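Transaminase (Arthrobacter sp., PDB 5G2Q) probably transfers an amino group from an amine or amino-acid donor to a carbonyl acceptor, using pyridoxal phosphate as cofactor. Local coordinates at residues F[403-408]-F[438-443]. Numbering follows the deposited sequence.
Sequences KLDRNF and PNTMRI. With PDA (2-[(3-hydroxy-2-methyl-5-phosphonooxymethyl-pyridin-4-ylmethyl)-amino]-propionic acid), chain R.
Where D405 meets N439, the backbones of 403-408 and 438-443 approach most closely, CA to CA 6.2 Å. The first is a loop with a 3-10 turn at 406-407, closed by N407 N to L404 O and F408 N to D405 O; the second leads into 440-443, an outer strand of the three-stranded antiparallel sheet of this class-III (fold-type I) aminotransferase. No backbone hydrogen bond joins the two: the strand pairs with 387-392.

Side chains make most of the link, with P438 CG also 3.2 Å from D405 O. N439 ND2 donates to D405 OD1 at 2.7 Å and 165°, on the anti side and somewhat out of the carboxylate plane; amide and carboxylate planes are nearly parallel. ND2 also bonds V402 O, which would fix the amide's rotation. D405 CG lies anti to its N (chi1 -163°), placing the carboxylate between N439 and R406. OD2 offers its syn lone pair to R406 NH1 at 2.9 Å, a salt bridge with a bent hydrogen bond (134°). T440 OG1 sits over one face of that guanidinium, too poorly angled to bond NH2; NH2 salt-bridges D391 OD1, and OG1 hydrogen-bonds the same oxygen. P438 CD lies over the centre of the F408 ring, 3.5 Å from its centroid and close to the ring normal, a CH-pi contact.

Two residues past T440, R442 sends its side chain, bent at chi2 and chi3, to the bound PDA. Its guanidinium meets the carboxylate edge-on, PDA C in plane: NH1 to OXT is 3.0 Å, while NH2 bonds OXT at 3.1 Å and, weakly, O.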
loop_
_atom_site.group_PDB
_atom_site.type_symbol
_atom_site.label_atom_id
_atom_site.label_comp_id
_atom_site.label_asym_id
_atom_site.label_seq_id
_atom_site.Cartn_x
_atom_site.Cartn_y
_atom_site.Cartn_z
ATOM N N LYS F 403 8.512 17.250 -26.666
ATOM C CA LYS F 403 9.600 16.422 -26.084
ATOM C C LYS F 403 9.159 15.350 -25.066
ATOM O O LYS F 403 9.747 14.277 -25.017
ATOM C CB LYS F 403 10.733 17.267 -25.483
ATOM C CG LYS F 403 12.002 16.445 -25.258
ATOM C CD LYS F 403 12.692 16.740 -23.926
ATOM C CE LYS F 403 13.825 15.751 -23.622
ATOM N NZ LYS F 403 14.599 16.067 -22.377
ATOM N N LEU F 404 8.137 15.623 -24.259
ATOM C CA LEU F 404 7.717 14.627 -23.244
ATOM C C LEU F 404 7.035 13.393 -23.858
ATOM O O LEU F 404 6.827 12.380 -23.175
ATOM C CB LEU F 404 6.826 15.254 -22.169
ATOM C CG LEU F 404 7.507 15.916 -20.981
ATOM C CD1 LEU F 404 6.433 16.444 -20.043
ATOM C CD2 LEU F 404 8.397 14.928 -20.228
ATOM N N ASP F 405 6.681 13.476 -25.145
ATOM C CA ASP F 405 6.059 12.336 -25.836
ATOM C C ASP F 405 4.889 11.639 -25.044
ATOM O O ASP F 405 3.969 12.322 -24.606
ATOM C CB ASP F 405 7.132 11.350 -26.301
ATOM C CG ASP F 405 6.625 10.397 -27.338
ATOM O OD1 ASP F 405 5.934 10.845 -28.306
ATOM O OD2 ASP F 405 6.899 9.189 -27.193
ATOM N N ARG F 406 4.921 10.316 -24.883
ATOM C CA ARG F 406 3.861 9.558 -24.172
ATOM C C ARG F 406 3.806 9.760 -22.615
ATOM O O ARG F 406 2.945 9.169 -21.923
ATOM C CB ARG F 406 3.943 8.064 -24.561
ATOM C CG ARG F 406 3.827 7.865 -26.078
ATOM C CD ARG F 406 4.446 6.558 -26.562
ATOM N NE ARG F 406 4.062 6.228 -27.939
ATOM C CZ ARG F 406 4.789 6.497 -29.029
ATOM N NH1 ARG F 406 5.955 7.124 -28.926
ATOM N NH2 ARG F 406 4.346 6.156 -30.235
ATOM N N ASN F 407 4.726 10.588 -22.082
ATOM C CA ASN F 407 4.773 10.960 -20.646
ATOM C C ASN F 407 4.250 12.368 -20.407
ATOM O O ASN F 407 4.327 12.891 -19.294
ATOM C CB ASN F 407 6.185 10.818 -20.072
ATOM C CG ASN F 407 6.606 9.377 -19.959
ATOM O OD1 ASN F 407 5.777 8.487 -19.820
ATOM N ND2 ASN F 407 7.882 9.134 -20.011
ATOM N N PHE F 408 3.686 12.969 -21.467
ATOM C CA PHE F 408 2.948 14.230 -21.342
ATOM C C PHE F 408 1.684 14.049 -20.488
ATOM O O PHE F 408 1.287 12.925 -20.196
ATOM C CB PHE F 408 2.550 14.764 -22.735
ATOM C CG PHE F 408 1.198 14.287 -23.202
ATOM C CD1 PHE F 408 0.890 12.930 -23.212
ATOM C CD2 PHE F 408 0.246 15.199 -23.646
ATOM C CE1 PHE F 408 -0.350 12.498 -23.639
ATOM C CE2 PHE F 408 -0.992 14.775 -24.109
ATOM C CZ PHE F 408 -1.292 13.424 -24.111
ATOM N N PRO F 438 0.503 13.066 -28.128
ATOM C CA PRO F 438 0.944 14.317 -28.780
ATOM C C PRO F 438 1.739 14.137 -30.100
ATOM O O PRO F 438 1.543 14.895 -31.083
ATOM C CB PRO F 438 1.840 14.959 -27.717
ATOM C CG PRO F 438 2.352 13.802 -26.906
ATOM C CD PRO F 438 1.186 12.854 -26.829
ATOM N N ASN F 439 2.605 13.136 -30.147
ATOM C CA ASN F 439 3.397 12.932 -31.352
ATOM C C ASN F 439 2.940 11.812 -32.295
ATOM O O ASN F 439 3.639 11.520 -33.254
ATOM C CB ASN F 439 4.867 12.703 -30.989
ATOM C CG ASN F 439 5.445 13.817 -30.154
ATOM O OD1 ASN F 439 5.310 14.987 -30.485
ATOM N ND2 ASN F 439 6.126 13.450 -29.053
ATOM N N THR F 440 1.802 11.173 -32.030
ATOM C CA THR F 440 1.476 9.910 -32.685
ATOM C C THR F 440 -0.002 9.820 -32.995
ATOM O O THR F 440 -0.809 9.997 -32.115
ATOM C CB THR F 440 1.801 8.699 -31.774
ATOM O OG1 THR F 440 3.075 8.866 -31.155
ATOM C CG2 THR F 440 1.791 7.387 -32.573
ATOM N N MET F 441 -0.354 9.490 -34.234
ATOM C CA MET F 441 -1.754 9.330 -34.610
ATOM C C MET F 441 -2.203 7.910 -34.320
ATOM O O MET F 441 -1.423 6.992 -34.516
ATOM C CB MET F 441 -1.936 9.615 -36.087
ATOM C CG MET F 441 -1.236 10.869 -36.536
ATOM S SD MET F 441 -2.170 11.684 -37.818
ATOM C CE MET F 441 -3.580 10.589 -37.987
ATOM N N ARG F 442 -3.441 7.758 -33.840
ATOM C CA ARG F 442 -4.081 6.454 -33.605
ATOM C C ARG F 442 -5.313 6.353 -34.509
ATOM O O ARG F 442 -6.399 6.826 -34.153
ATOM C CB ARG F 442 -4.470 6.285 -32.121
ATOM C CG ARG F 442 -5.068 4.937 -31.718
ATOM C CD ARG F 442 -6.543 5.021 -31.264
ATOM N NE ARG F 442 -6.776 5.693 -29.971
ATOM C CZ ARG F 442 -7.487 5.192 -28.956
ATOM N NH1 ARG F 442 -8.050 4.003 -29.058
ATOM N NH2 ARG F 442 -7.639 5.876 -27.824
ATOM N N ILE F 443 -5.136 5.709 -35.658
ATOM C CA ILE F 443 -6.166 5.651 -36.729
ATOM C C ILE F 443 -6.952 4.358 -36.677
ATOM O O ILE F 443 -6.381 3.270 -36.681
ATOM C CB ILE F 443 -5.514 5.721 -38.130
ATOM C CG1 ILE F 443 -4.562 6.936 -38.230
ATOM C CG2 ILE F 443 -6.581 5.702 -39.223
ATOM C CD1 ILE F 443 -3.815 7.069 -39.548
HETATM N N PDA R . -9.613 2.262 -23.781
HETATM N N1 PDA R . -7.967 -2.188 -21.897
HETATM C C2 PDA R . -7.604 -1.590 -23.037
HETATM C C2A PDA R . -6.451 -2.184 -23.801
HETATM C C3 PDA R . -8.354 -0.380 -23.496
HETATM O O3A PDA R . -8.022 0.232 -24.676
HETATM C C4 PDA R . -9.417 0.090 -22.722
HETATM C C4A PDA R . -10.178 1.294 -23.159
HETATM C C5 PDA R . -9.730 -0.595 -21.529
HETATM C C5A PDA R . -10.844 -0.175 -20.590
HETATM O OP4 PDA R . -12.122 -0.393 -21.203
HETATM P P PDA R . -13.377 0.539 -20.811
HETATM O OP1 PDA R . -13.717 0.364 -19.301
HETATM O OP2 PDA R . -14.621 0.101 -21.587
HETATM O OP3 PDA R . -13.013 1.962 -21.108
HETATM C C6 PDA R . -8.999 -1.721 -21.154
HETATM C CA PDA R . -10.316 3.480 -24.247
HETATM C CB PDA R . -10.753 4.378 -23.089
HETATM C C PDA R . -9.682 4.279 -25.369
HETATM O O PDA R . -9.631 5.535 -25.290
HETATM O OXT PDA R . -9.239 3.676 -26.378
#